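Local coordinates for monoacylglycerol lipase (Palaeococcus ferrophilus, PDB 6QE2), which probably hydrolyses monoacylglycerols to free fatty acid and glycerol, as a serine hydrolase of the alpha/beta-hydrolase superfamily, at residues 84-89 with 232-237; 107-112 with 195-200; 199-204 with 227-232; 30-35 with 244-249. All blocks are in the same frame, centred on the assembly; numbering follows the deposited sequence.

Contact 1: residues 84-89 with 232-237; sequences FGHSLG and YHEIFE. With LDA (lauryl dimethylamine-N-oxide), chain D; GOL (glycerol), chain C.
His233 meets Ser87 with the far nitrogen of its ring: NE2 lies 2.7 Å from OG of Ser87, a hydrogen bond that either atom could donate, with the hydroxyl at the imidazole edge and in its plane. A first torsion that sets CG anti to the backbone N (chi1 -178°) swings this ring across to the serine, while ND1 bonds to Asp203. Next, Glu234 sends an extended side chain to the bound glycerol, whose O2 donates to OE2 of Glu234 at 2.8 Å. That same O2 accepts from NE2 of His86, also at 2.8 Å, so one ligand hydroxyl bridges imidazole and carboxylate. Phe236 then turns its ring edge to the face of His86 in a T-shaped pair, planes at 81°, and its CE2 lies 3.7 Å from CZ of Phe84. A leucine in place of His86 would probably leave glycerol O2 without its donor and the hydroxyl of Ser110 without the ND1 that it bonds. Ser87, at phi 63° between strand and helix, is flanked by Gly85 and Gly89, where side chains would crowd the tight turn. This geometry fits the nucleophile elbow and Ser-His-Asp catalytic triad of alpha/beta-hydrolases.

Contact 2: residues 107-112 with 195-200; sequences VVASSP and VLLLVG
Val107 to Ser110 pair with Val195 to Leu198 as neighbouring parallel strands in the central sheet of the alpha/beta-hydrolase fold, and Ser111 adds one more bond just past the strand. Four backbone hydrogen bonds stitch the segments together, switching between them in turn: Leu196 N donates to Val107 O, Ala109 N to Leu196 O, Leu198 N to Ala109 O, and lastly Ser111 N to Leu198 O, the shortest at 2.8 Å. The two strand axes diverge by only 10°.

Apolar side chains close both faces. On one, CG1 of Val108 is wedged between CD1 of Leu198, 3.5 Å away, and CD2 of Leu196. Leu198 reaches it because its CG lies anti to the carbonyl carbon (chi1 -52°), which brings the end of the chain back over the neighbouring strand. On the other face CG1 of Val107 lies beside CG2 of Val195, and the small methyl of Ala109 accepts CD2 of Leu197 at 3.8 Å. Branched residues suit these positions, since they fill the layer between sheet and helices.

Further out, helix 88-99 packs on Val107, Ala109 and Pro112, whereas helix 242-256 covers Val108, Leu196 and Leu198. The two serines serve the neighbouring loops: Ser110 keeps its hydroxyl beside His86, its polar partner, and OG of Ser111 bonds the carbonyl O of His233. Beyond the last direct bond a water carries the pairing on, donating to OG of Ser111 at 2.6 Å and accepting from N of Gly200.

Contact 3: residues 199-204 with 227-232; sequences VGTADI and EFKGAY
Val199 and Glu227 stand near the end of a parallel strand pairing, just before the two segments break into interlocked turns at the carboxyl ends of strand 195-200 and of 223-228, one of the sheet's two edge strands. Phe228 N donates to Val199 O at 2.9 Å, and CG2 of Val199 lies alongside CG of Glu227, whose carboxylate goes on to a salt bridge with Arg212. Phe228 O is gripped twice: Thr201 N (3.2 Å) and Ala231 N reach it from opposite faces of its carbonyl plane.

These strands are the two ends of a beta-alpha-beta crossover through helix 209-217, so the turns knit together the loops that leave them. Gly200 opens a type I turn at a site where a side chain would collide with the carbonyl oxygens of Ala231 and Tyr232. Gly230, in a type II turn, has phi 91°, which by itself calls for glycine. Its N-H runs straight into OG1 of Thr201 (2.7 Å, 178°). That oxygen stands between the backbone N and the carbonyl carbon of its own residue (chi1 64°), while CG2 is turned toward OE1 of Glu227. Ala202 N bonds Ala231 O at 3.0 Å, and the compact methyl of Ala202 rests against the ring edge of Tyr232, its CB 3.9 Å from CD1. The type I turn delivers Asp203, the probable triad acid, whose OD2 bonds OG1 of Thr206.

Contact 4: residues 30-35 with 244-249; sequences GKLIEL and EFHRAI
NE2 of His246 and the backbone N of Leu32 share one water between the two helices, at 2.9 Å from NE2 of His246 and 3.0 Å from N of Leu32. The water accepts from Leu32 N, an amide in the first turn of helix 30-38 and thus among those that cannot be paired by the regular bonds within the helix. It lies at the edge of the imidazole, in the ring plane. The other nitrogen of that ring, ND1, bonds Gly242 O one turn earlier, so both ends of a buried polar group are engaged and its rotation is probably fixed.

Around this bridge the packing is apolar. The aliphatic part of Lys31 passes over one face of His246, its CG 4.2 Å from the ring centroid and 20° off the normal, a CH-pi contact. At the ring edge CB of Leu32 comes within 3.7 Å of CD2 of His246, and CD1 of Leu35 touches CB of His246. Deeper, CD1 of Leu32 meets CG2 of Ile249 at 4.0 Å. An alanine here instead of His246 would probably leave the water and Gly242 O without their imidazole partner and open a gap among Lys31, Leu32 and Leu35.

A flat ring with a nitrogen at its far edge suits the site, because it helps span segment axes 10.5 Å apart, crossing at -39°, and still reaches the water. Helices 30-38 and 242-256 both rest on the central sheet: Leu32 and Ile249 press on Phe84 of strand 82-86, and Ile249 and Phe245 on Leu198 of strand 195-200.

Contacts 1, 2 and 3 meet at the probable active site, and contact 4 lies behind it. Contact 1 supplies the serine and histidine, and contact 3 the acid: OD2 of Asp203 lies 2.9 Å from ND1 of His233. Contact 2 holds both segments of contact 1, as OG of Ser111 is 2.7 Å from O of His233 and OG of Ser110 is 2.8 Å from ND1 of His86; it shares Val199 and Gly200 with contact 3. The centres of contacts 1 and 2 are about 8 Å apart. Contact 4, its centre about 12 Å from that of contact 1, backs the histidine loop from the helical layer, with CE2 of Phe245 3.3 Å from CD2 of Phe236. Glycerol and the detergent's N-oxide oxygen both sit beside Ser87.

Contact 1: residues 84-89 with 232-237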
loop_
_atom_site.group_PDB
_atom_site.type_symbol
_atom_site.label_atom_id
_atom_site.label_comp_id
_atom_site.label_asym_id
_atom_site.label_seq_id
_atom_site.Cartn_x
_atom_site.Cartn_y
_atom_site.Cartn_z
ATOM N N PHE A 84 -4.104 -6.152 2.525
ATOM C CA PHE A 84 -2.704 -6.089 2.120
ATOM C C PHE A 84 -2.508 -4.836 1.285
ATOM O O PHE A 84 -3.187 -4.661 0.269
ATOM C CB PHE A 84 -2.273 -7.317 1.312
ATOM C CG PHE A 84 -0.866 -7.212 0.797
ATOM C CD1 PHE A 84 0.196 -7.609 1.586
ATOM C CD2 PHE A 84 -0.598 -6.668 -0.451
ATOM C CE1 PHE A 84 1.496 -7.484 1.136
ATOM C CE2 PHE A 84 0.703 -6.545 -0.906
ATOM C CZ PHE A 84 1.747 -6.955 -0.111
ATOM N N GLY A 85 -1.569 -3.986 1.687
ATOM C CA GLY A 85 -1.292 -2.771 0.945
ATOM C C GLY A 85 0.199 -2.539 0.830
ATOM O O GLY A 85 0.974 -2.915 1.709
ATOM N N HIS A 86 0.598 -1.917 -0.281
ATOM C CA HIS A 86 2.001 -1.603 -0.530
ATOM C C HIS A 86 2.186 -0.105 -0.737
ATOM O O HIS A 86 1.481 0.506 -1.547
ATOM C CB HIS A 86 2.530 -2.364 -1.745
ATOM C CG HIS A 86 3.864 -1.877 -2.216
ATOM N ND1 HIS A 86 5.031 -2.120 -1.522
ATOM C CD2 HIS A 86 4.214 -1.142 -3.296
ATOM C CE1 HIS A 86 6.044 -1.563 -2.162
ATOM N NE2 HIS A 86 5.575 -0.959 -3.238
ATOM N N SER A 87 3.141 0.470 -0.001
ATOM C CA SER A 87 3.571 1.879 -0.152
ATOM C C SER A 87 2.419 2.828 0.166
ATOM O O SER A 87 1.969 2.863 1.332
ATOM C CB SER A 87 4.170 1.996 -1.558
ATOM O OG SER A 87 4.975 3.195 -1.597
ATOM N N LEU A 88 1.964 3.668 -0.789
ATOM C CA LEU A 88 0.715 4.406 -0.585
ATOM C C LEU A 88 -0.398 3.456 -0.131
ATOM O O LEU A 88 -1.212 3.794 0.748
ATOM C CB LEU A 88 0.339 5.124 -1.872
ATOM C CG LEU A 88 -1.047 5.764 -1.853
ATOM C CD1 LEU A 88 -1.148 6.821 -0.769
ATOM C CD2 LEU A 88 -1.330 6.429 -3.205
ATOM N N GLY A 89 -0.416 2.241 -0.672
ATOM C CA GLY A 89 -1.474 1.316 -0.266
ATOM C C GLY A 89 -1.240 0.785 1.139
ATOM O O GLY A 89 -2.192 0.556 1.891
ATOM N N TYR A 232 15.405 -2.833 -1.432
ATOM C CA TYR A 232 14.928 -1.496 -1.747
ATOM C C TYR A 232 13.437 -1.398 -1.406
ATOM O O TYR A 232 12.920 -2.139 -0.562
ATOM C CB TYR A 232 15.192 -1.179 -3.224
ATOM C CG TYR A 232 16.646 -0.927 -3.576
ATOM C CD1 TYR A 232 17.642 -1.000 -2.614
ATOM C CD2 TYR A 232 17.013 -0.608 -4.878
ATOM C CE1 TYR A 232 18.967 -0.770 -2.943
ATOM C CE2 TYR A 232 18.334 -0.372 -5.213
ATOM C CZ TYR A 232 19.305 -0.457 -4.247
ATOM O OH TYR A 232 20.624 -0.221 -4.582
ATOM N N HIS A 233 12.734 -0.468 -2.063
ATOM C CA HIS A 233 11.333 -0.183 -1.754
ATOM C C HIS A 233 10.424 -1.358 -2.101
ATOM O O HIS A 233 9.505 -1.685 -1.340
ATOM C CB HIS A 233 10.906 1.072 -2.510
ATOM C CG HIS A 233 9.495 1.505 -2.247
ATOM N ND1 HIS A 233 9.048 1.871 -0.996
ATOM C CD2 HIS A 233 8.440 1.657 -3.084
ATOM C CE1 HIS A 233 7.775 2.222 -1.071
ATOM N NE2 HIS A 233 7.382 2.096 -2.327
ATOM N N GLU A 234 10.652 -1.992 -3.245
ATOM C CA GLU A 234 9.867 -3.152 -3.661
ATOM C C GLU A 234 10.666 -4.408 -3.339
ATOM O O GLU A 234 11.698 -4.673 -3.964
ATOM C CB GLU A 234 9.522 -3.080 -5.143
ATOM C CG GLU A 234 8.532 -1.986 -5.456
ATOM C CD GLU A 234 8.117 -1.955 -6.908
ATOM O OE1 GLU A 234 8.570 -2.823 -7.683
ATOM O OE2 GLU A 234 7.338 -1.053 -7.275
ATOM N N ILE A 235 10.197 -5.166 -2.348
ATOM C CA ILE A 235 10.834 -6.433 -2.004
ATOM C C ILE A 235 10.315 -7.575 -2.870
ATOM O O ILE A 235 10.966 -8.632 -2.928
ATOM C CB ILE A 235 10.633 -6.733 -0.505
ATOM C CG1 ILE A 235 10.909 -5.477 0.325
ATOM C CG2 ILE A 235 11.568 -7.841 -0.026
ATOM C CD1 ILE A 235 10.443 -5.572 1.762
ATOM N N PHE A 236 9.196 -7.370 -3.581
ATOM C CA PHE A 236 8.484 -8.446 -4.279
ATOM C C PHE A 236 9.373 -9.202 -5.253
ATOM O O PHE A 236 9.250 -10.427 -5.390
ATOM C CB PHE A 236 7.282 -7.885 -5.044
ATOM C CG PHE A 236 6.272 -7.203 -4.180
ATOM C CD1 PHE A 236 6.394 -5.858 -3.878
ATOM C CD2 PHE A 236 5.182 -7.902 -3.687
ATOM C CE1 PHE A 236 5.457 -5.224 -3.085
ATOM C CE2 PHE A 236 4.243 -7.276 -2.891
ATOM C CZ PHE A 236 4.382 -5.933 -2.588
ATOM N N GLU A 237 10.182 -8.459 -5.998
ATOM C CA GLU A 237 11.063 -9.036 -7.001
ATOM C C GLU A 237 12.545 -8.989 -6.641
ATOM O O GLU A 237 13.394 -9.192 -7.502
ATOM C CB GLU A 237 10.810 -8.383 -8.360
ATOM C CG GLU A 237 9.332 -8.233 -8.686
ATOM C CD GLU A 237 9.086 -7.700 -10.081
ATOM O OE1 GLU A 237 9.296 -8.454 -11.052
ATOM O OE2 GLU A 237 8.673 -6.532 -10.207
HETATM N N1 LDA D . 4.799 6.955 -1.883
HETATM O O1 LDA D . 3.895 6.198 -1.506
HETATM C CM1 LDA D . 5.071 6.705 -3.292
HETATM C CM2 LDA D . 5.991 6.718 -1.080
HETATM C C1 LDA D . 4.383 8.332 -1.723
HETATM C C2 LDA D . 5.313 9.183 -2.561
HETATM C C3 LDA D . 4.735 10.575 -2.709
HETATM C C4 LDA D . 5.725 11.487 -3.410
HETATM C C5 LDA D . 5.279 12.932 -3.313
HETATM C C6 LDA D . 6.001 13.788 -4.335
HETATM C C7 LDA D . 5.700 15.253 -4.082
HETATM C C8 LDA D . 4.836 15.813 -5.192
HETATM C C9 LDA D . 3.647 16.561 -4.625
HETATM C C10 LDA D . 3.771 18.052 -4.897
HETATM C C11 LDA D . 2.447 18.765 -4.672
HETATM C C12 LDA D . 1.288 17.835 -4.927
HETATM C C1 GOL C . 4.602 1.636 -6.916
HETATM O O1 GOL C . 4.469 2.577 -7.973
HETATM C C2 GOL C . 6.031 1.683 -6.434
HETATM O O2 GOL C . 6.234 0.723 -5.404
HETATM C C3 GOL C . 6.271 3.080 -5.902
HETATM O O3 GOL C . 5.506 3.229 -4.713
#

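Contact 2: residues 107-112 with 195-200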
loop_
_atom_site.group_PDB
_atom_site.type_symbol
_atom_site.label_atom_id
_atom_site.label_comp_id
_atom_site.label_asym_id
_atom_site.label_seq_id
_atom_site.Cartn_x
_atom_site.Cartn_y
_atom_site.Cartn_z
ATOM N N VAL A 107 -4.084 -6.655 9.132
ATOM C CA VAL A 107 -3.541 -5.761 8.116
ATOM C C VAL A 107 -2.070 -6.079 7.889
ATOM O O VAL A 107 -1.296 -6.218 8.845
ATOM C CB VAL A 107 -3.746 -4.274 8.485
ATOM C CG1 VAL A 107 -3.195 -3.949 9.876
ATOM C CG2 VAL A 107 -3.123 -3.386 7.437
ATOM N N VAL A 108 -1.696 -6.238 6.620
ATOM C CA VAL A 108 -0.317 -6.455 6.196
ATOM C C VAL A 108 0.079 -5.245 5.368
ATOM O O VAL A 108 -0.595 -4.919 4.381
ATOM C CB VAL A 108 -0.159 -7.739 5.370
ATOM C CG1 VAL A 108 1.297 -7.928 4.963
ATOM C CG2 VAL A 108 -0.699 -8.954 6.127
ATOM N N ALA A 109 1.153 -4.572 5.765
ATOM C CA ALA A 109 1.624 -3.381 5.070
ATOM C C ALA A 109 3.045 -3.620 4.579
ATOM O O ALA A 109 3.954 -3.847 5.382
ATOM C CB ALA A 109 1.558 -2.152 5.975
ATOM N N SER A 110 3.220 -3.602 3.262
ATOM C CA SER A 110 4.526 -3.682 2.624
ATOM C C SER A 110 5.034 -2.269 2.373
ATOM O O SER A 110 4.365 -1.483 1.699
ATOM C CB SER A 110 4.422 -4.467 1.317
ATOM O OG SER A 110 5.441 -4.106 0.402
ATOM N N SER A 111 6.224 -1.956 2.899
ATOM C CA SER A 111 6.852 -0.644 2.737
ATOM C C SER A 111 5.863 0.512 2.873
ATOM O O SER A 111 5.782 1.353 1.970
ATOM C CB SER A 111 7.541 -0.555 1.371
ATOM O OG SER A 111 8.493 -1.597 1.198
ATOM N N PRO A 112 5.084 0.590 3.952
ATOM C CA PRO A 112 4.068 1.644 4.040
ATOM C C PRO A 112 4.705 3.023 4.123
ATOM O O PRO A 112 5.795 3.202 4.677
ATOM C CB PRO A 112 3.306 1.299 5.325
ATOM C CG PRO A 112 4.286 0.514 6.142
ATOM C CD PRO A 112 5.098 -0.264 5.155
ATOM N N VAL A 195 -1.271 -6.937 13.108
ATOM C CA VAL A 195 -0.510 -6.118 12.167
ATOM C C VAL A 195 0.771 -6.839 11.772
ATOM O O VAL A 195 1.470 -7.396 12.627
ATOM C CB VAL A 195 -0.169 -4.735 12.769
ATOM C CG1 VAL A 195 0.793 -3.964 11.852
ATOM C CG2 VAL A 195 -1.426 -3.940 13.048
ATOM N N LEU A 196 1.091 -6.807 10.479
ATOM C CA LEU A 196 2.397 -7.222 9.970
ATOM C C LEU A 196 2.949 -6.103 9.097
ATOM O O LEU A 196 2.290 -5.677 8.142
ATOM C CB LEU A 196 2.298 -8.526 9.171
ATOM C CG LEU A 196 3.547 -8.964 8.401
ATOM C CD1 LEU A 196 4.729 -9.241 9.348
ATOM C CD2 LEU A 196 3.241 -10.187 7.534
ATOM N N LEU A 197 4.143 -5.617 9.432
ATOM C CA LEU A 197 4.848 -4.624 8.635
ATOM C C LEU A 197 6.084 -5.265 8.018
ATOM O O LEU A 197 6.828 -5.970 8.704
ATOM C CB LEU A 197 5.262 -3.434 9.511
ATOM C CG LEU A 197 4.139 -2.796 10.332
ATOM C CD1 LEU A 197 4.719 -1.741 11.263
ATOM C CD2 LEU A 197 3.097 -2.163 9.418
ATOM N N LEU A 198 6.316 -5.002 6.731
ATOM C CA LEU A 198 7.464 -5.546 6.011
ATOM C C LEU A 198 8.227 -4.402 5.359
ATOM O O LEU A 198 7.638 -3.615 4.610
ATOM C CB LEU A 198 7.035 -6.558 4.941
ATOM C CG LEU A 198 6.107 -7.693 5.360
ATOM C CD1 LEU A 198 4.783 -7.513 4.654
ATOM C CD2 LEU A 198 6.702 -9.045 5.018
ATOM N N VAL A 199 9.531 -4.302 5.639
ATOM C CA VAL A 199 10.346 -3.211 5.118
ATOM C C VAL A 199 11.681 -3.732 4.602
ATOM O O VAL A 199 12.208 -4.738 5.086
ATOM C CB VAL A 199 10.587 -2.114 6.183
ATOM C CG1 VAL A 199 9.274 -1.471 6.589
ATOM C CG2 VAL A 199 11.295 -2.701 7.396
ATOM N N GLY A 200 12.209 -3.048 3.591
ATOM C CA GLY A 200 13.584 -3.243 3.149
ATOM C C GLY A 200 14.481 -2.199 3.789
ATOM O O GLY A 200 14.143 -1.016 3.821
HETATM O O HOH W 1 10.414 -0.772 2.781
#

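Contact 3: residues 199-204 with 227-232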
loop_
_atom_site.group_PDB
_atom_site.type_symbol
_atom_site.label_atom_id
_atom_site.label_comp_id
_atom_site.label_asym_id
_atom_site.label_seq_id
_atom_site.Cartn_x
_atom_site.Cartn_y
_atom_site.Cartn_z
ATOM N N VAL A 199 9.531 -4.302 5.639
ATOM C CA VAL A 199 10.346 -3.211 5.118
ATOM C C VAL A 199 11.681 -3.732 4.602
ATOM O O VAL A 199 12.208 -4.738 5.086
ATOM C CB VAL A 199 10.587 -2.114 6.183
ATOM C CG1 VAL A 199 9.274 -1.471 6.589
ATOM C CG2 VAL A 199 11.295 -2.701 7.396
ATOM N N GLY A 200 12.209 -3.048 3.591
ATOM C CA GLY A 200 13.584 -3.243 3.149
ATOM C C GLY A 200 14.481 -2.199 3.789
ATOM O O GLY A 200 14.143 -1.016 3.821
ATOM N N THR A 201 15.644 -2.643 4.291
ATOM C CA THR A 201 16.474 -1.735 5.076
ATOM C C THR A 201 17.119 -0.640 4.239
ATOM O O THR A 201 17.498 0.397 4.793
ATOM C CB THR A 201 17.583 -2.495 5.817
ATOM O OG1 THR A 201 18.470 -3.099 4.868
ATOM C CG2 THR A 201 17.000 -3.561 6.729
ATOM N N ALA A 202 17.242 -0.832 2.927
ATOM C CA ALA A 202 17.865 0.159 2.060
ATOM C C ALA A 202 16.842 1.011 1.327
ATOM O O ALA A 202 17.203 1.741 0.396
ATOM C CB ALA A 202 18.789 -0.531 1.054
ATOM N N ASP A 203 15.581 0.948 1.744
ATOM C CA ASP A 203 14.508 1.708 1.120
ATOM C C ASP A 203 14.648 3.189 1.472
ATOM O O ASP A 203 14.606 3.556 2.649
ATOM C CB ASP A 203 13.174 1.147 1.613
ATOM C CG ASP A 203 11.965 1.764 0.940
ATOM O OD1 ASP A 203 12.102 2.711 0.138
ATOM O OD2 ASP A 203 10.853 1.273 1.227
ATOM N N ILE A 204 14.841 4.036 0.462
ATOM C CA ILE A 204 14.819 5.482 0.667
ATOM C C ILE A 204 13.557 6.135 0.120
ATOM O O ILE A 204 13.366 7.344 0.322
ATOM C CB ILE A 204 16.080 6.170 0.101
ATOM C CG1 ILE A 204 16.303 5.834 -1.368
ATOM C CG2 ILE A 204 17.305 5.774 0.915
ATOM C CD1 ILE A 204 17.619 6.392 -1.885
ATOM N N GLU A 227 12.182 -7.111 8.711
ATOM C CA GLU A 227 13.114 -6.355 7.892
ATOM C C GLU A 227 13.842 -7.283 6.931
ATOM O O GLU A 227 14.152 -8.433 7.258
ATOM C CB GLU A 227 14.127 -5.613 8.773
ATOM C CG GLU A 227 13.462 -4.769 9.841
ATOM C CD GLU A 227 14.325 -3.619 10.296
ATOM O OE1 GLU A 227 15.385 -3.403 9.676
ATOM O OE2 GLU A 227 13.950 -2.949 11.278
ATOM N N PHE A 228 14.132 -6.767 5.744
ATOM C CA PHE A 228 14.811 -7.522 4.696
ATOM C C PHE A 228 16.085 -6.758 4.350
ATOM O O PHE A 228 16.049 -5.758 3.626
ATOM C CB PHE A 228 13.894 -7.728 3.502
ATOM C CG PHE A 228 12.679 -8.547 3.833
ATOM C CD1 PHE A 228 11.567 -7.959 4.417
ATOM C CD2 PHE A 228 12.667 -9.915 3.602
ATOM C CE1 PHE A 228 10.461 -8.713 4.752
ATOM C CE2 PHE A 228 11.560 -10.674 3.927
ATOM C CZ PHE A 228 10.454 -10.070 4.500
ATOM N N LYS A 229 17.205 -7.241 4.881
ATOM C CA LYS A 229 18.455 -6.495 4.847
ATOM C C LYS A 229 18.915 -6.256 3.414
ATOM O O LYS A 229 19.095 -7.202 2.640
ATOM C CB LYS A 229 19.523 -7.252 5.630
ATOM C CG LYS A 229 20.871 -6.546 5.676
ATOM C CD LYS A 229 21.873 -7.354 6.478
ATOM C CE LYS A 229 23.223 -6.654 6.527
ATOM N NZ LYS A 229 23.107 -5.296 7.123
ATOM N N GLY A 230 19.088 -4.985 3.061
ATOM C CA GLY A 230 19.573 -4.595 1.761
ATOM C C GLY A 230 18.509 -4.348 0.713
ATOM O O GLY A 230 18.808 -3.733 -0.314
ATOM N N ALA A 231 17.277 -4.799 0.939
ATOM C CA ALA A 231 16.241 -4.642 -0.069
ATOM C C ALA A 231 15.855 -3.177 -0.228
ATOM O O ALA A 231 15.965 -2.376 0.704
ATOM C CB ALA A 231 15.008 -5.475 0.291
ATOM N N TYR A 232 15.405 -2.833 -1.432
ATOM C CA TYR A 232 14.928 -1.496 -1.747
ATOM C C TYR A 232 13.437 -1.398 -1.406
ATOM O O TYR A 232 12.920 -2.139 -0.562
ATOM C CB TYR A 232 15.192 -1.179 -3.224
ATOM C CG TYR A 232 16.646 -0.927 -3.576
ATOM C CD1 TYR A 232 17.642 -1.000 -2.614
ATOM C CD2 TYR A 232 17.013 -0.608 -4.878
ATOM C CE1 TYR A 232 18.967 -0.770 -2.943
ATOM C CE2 TYR A 232 18.334 -0.372 -5.213
ATOM C CZ TYR A 232 19.305 -0.457 -4.247
ATOM O OH TYR A 232 20.624 -0.221 -4.582
#

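Contact 4: residues 30-35 with 244-249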
loop_
_atom_site.group_PDB
_atom_site.type_symbol
_atom_site.label_atom_id
_atom_site.label_comp_id
_atom_site.label_asym_id
_atom_site.label_seq_id
_atom_site.Cartn_x
_atom_site.Cartn_y
_atom_site.Cartn_z
ATOM N N GLY A 30 0.442 -10.375 -9.604
ATOM C CA GLY A 30 -0.005 -11.694 -10.033
ATOM C C GLY A 30 0.611 -12.825 -9.232
ATOM O O GLY A 30 -0.050 -13.828 -8.946
ATOM N N LYS A 31 1.896 -12.701 -8.891
ATOM C CA LYS A 31 2.565 -13.759 -8.141
ATOM C C LYS A 31 1.959 -13.924 -6.752
ATOM O O LYS A 31 1.650 -15.044 -6.325
ATOM C CB LYS A 31 4.065 -13.465 -8.050
ATOM C CG LYS A 31 4.879 -14.531 -7.325
ATOM C CD LYS A 31 4.901 -15.831 -8.118
ATOM C CE LYS A 31 5.914 -16.813 -7.548
ATOM N NZ LYS A 31 6.107 -17.978 -8.457
ATOM N N LEU A 32 1.764 -12.814 -6.031
ATOM C CA LEU A 32 1.202 -12.904 -4.685
ATOM C C LEU A 32 -0.238 -13.399 -4.718
ATOM O O LEU A 32 -0.648 -14.185 -3.854
ATOM C CB LEU A 32 1.286 -11.546 -3.981
ATOM C CG LEU A 32 0.622 -11.453 -2.604
ATOM C CD1 LEU A 32 1.287 -12.376 -1.581
ATOM C CD2 LEU A 32 0.647 -10.007 -2.110
ATOM N N ILE A 33 -1.026 -12.932 -5.688
ATOM C CA ILE A 33 -2.410 -13.383 -5.807
ATOM C C ILE A 33 -2.451 -14.889 -6.023
ATOM O O ILE A 33 -3.241 -15.603 -5.392
ATOM C CB ILE A 33 -3.124 -12.636 -6.949
ATOM C CG1 ILE A 33 -3.305 -11.160 -6.593
ATOM C CG2 ILE A 33 -4.473 -13.282 -7.260
ATOM C CD1 ILE A 33 -3.670 -10.299 -7.787
ATOM N N GLU A 34 -1.590 -15.391 -6.909
ATOM C CA GLU A 34 -1.554 -16.822 -7.191
ATOM C C GLU A 34 -1.189 -17.619 -5.944
ATOM O O GLU A 34 -1.810 -18.650 -5.652
ATOM C CB GLU A 34 -0.552 -17.093 -8.316
ATOM C CG GLU A 34 -0.403 -18.552 -8.727
ATOM C CD GLU A 34 0.472 -18.721 -9.962
ATOM O OE1 GLU A 34 1.715 -18.672 -9.835
ATOM O OE2 GLU A 34 -0.088 -18.881 -11.067
ATOM N N LEU A 35 -0.191 -17.151 -5.192
ATOM C CA LEU A 35 0.203 -17.846 -3.970
ATOM C C LEU A 35 -0.912 -17.819 -2.929
ATOM O O LEU A 35 -1.188 -18.833 -2.279
ATOM C CB LEU A 35 1.490 -17.238 -3.409
ATOM C CG LEU A 35 2.762 -17.466 -4.234
ATOM C CD1 LEU A 35 3.932 -16.631 -3.705
ATOM C CD2 LEU A 35 3.142 -18.938 -4.308
ATOM N N GLU A 244 11.178 -15.132 -0.140
ATOM C CA GLU A 244 10.975 -15.111 1.302
ATOM C C GLU A 244 9.899 -14.110 1.703
ATOM O O GLU A 244 9.115 -14.357 2.615
ATOM C CB GLU A 244 12.287 -14.816 2.030
ATOM C CG GLU A 244 12.242 -15.079 3.528
ATOM C CD GLU A 244 13.621 -15.320 4.116
ATOM O OE1 GLU A 244 14.548 -15.638 3.342
ATOM O OE2 GLU A 244 13.781 -15.198 5.348
ATOM N N PHE A 245 9.892 -12.972 1.022
ATOM C CA PHE A 245 8.926 -11.920 1.292
ATOM C C PHE A 245 7.519 -12.440 1.028
ATOM O O PHE A 245 6.615 -12.230 1.829
ATOM C CB PHE A 245 9.246 -10.726 0.389
ATOM C CG PHE A 245 8.212 -9.640 0.399
ATOM C CD1 PHE A 245 8.123 -8.758 1.461
ATOM C CD2 PHE A 245 7.360 -9.473 -0.677
ATOM C CE1 PHE A 245 7.183 -7.747 1.460
ATOM C CE2 PHE A 245 6.418 -8.465 -0.685
ATOM C CZ PHE A 245 6.330 -7.600 0.386
ATOM N N HIS A 246 7.347 -13.143 -0.084
ATOM C CA HIS A 246 6.049 -13.711 -0.421
ATOM C C HIS A 246 5.632 -14.772 0.590
ATOM O O HIS A 246 4.475 -14.839 0.996
ATOM C CB HIS A 246 6.062 -14.297 -1.832
ATOM C CG HIS A 246 5.894 -13.274 -2.911
ATOM N ND1 HIS A 246 6.958 -12.720 -3.586
ATOM C CD2 HIS A 246 4.782 -12.705 -3.432
ATOM C CE1 HIS A 246 6.510 -11.854 -4.477
ATOM N NE2 HIS A 246 5.193 -11.826 -4.403
ATOM N N ARG A 247 6.592 -15.597 0.994
ATOM C CA ARG A 247 6.338 -16.668 1.949
ATOM C C ARG A 247 5.904 -16.158 3.320
ATOM O O ARG A 247 5.013 -16.727 3.942
ATOM C CB ARG A 247 7.558 -17.582 2.077
ATOM C CG ARG A 247 7.394 -18.688 3.105
ATOM C CD ARG A 247 8.354 -19.841 2.854
ATOM N NE ARG A 247 9.718 -19.385 2.606
ATOM C CZ ARG A 247 10.287 -19.342 1.405
ATOM N NH1 ARG A 247 9.612 -19.736 0.333
ATOM N NH2 ARG A 247 11.533 -18.910 1.276
ATOM N N ALA A 248 6.533 -15.085 3.788
ATOM C CA ALA A 248 6.193 -14.520 5.087
ATOM C C ALA A 248 4.775 -13.997 5.105
ATOM O O ALA A 248 4.072 -14.141 6.072
ATOM C CB ALA A 248 7.148 -13.403 5.453
ATOM N N ILE A 249 4.376 -13.359 4.024
ATOM C CA ILE A 249 3.040 -12.825 3.939
ATOM C C ILE A 249 2.023 -13.956 4.000
ATOM O O ILE A 249 1.115 -13.933 4.799
ATOM C CB ILE A 249 2.865 -12.020 2.648
ATOM C CG1 ILE A 249 3.633 -10.711 2.759
ATOM C CG2 ILE A 249 1.404 -11.743 2.376
ATOM C CD1 ILE A 249 4.042 -10.139 1.432
HETATM O O HOH W 2 3.514 -10.384 -6.319
#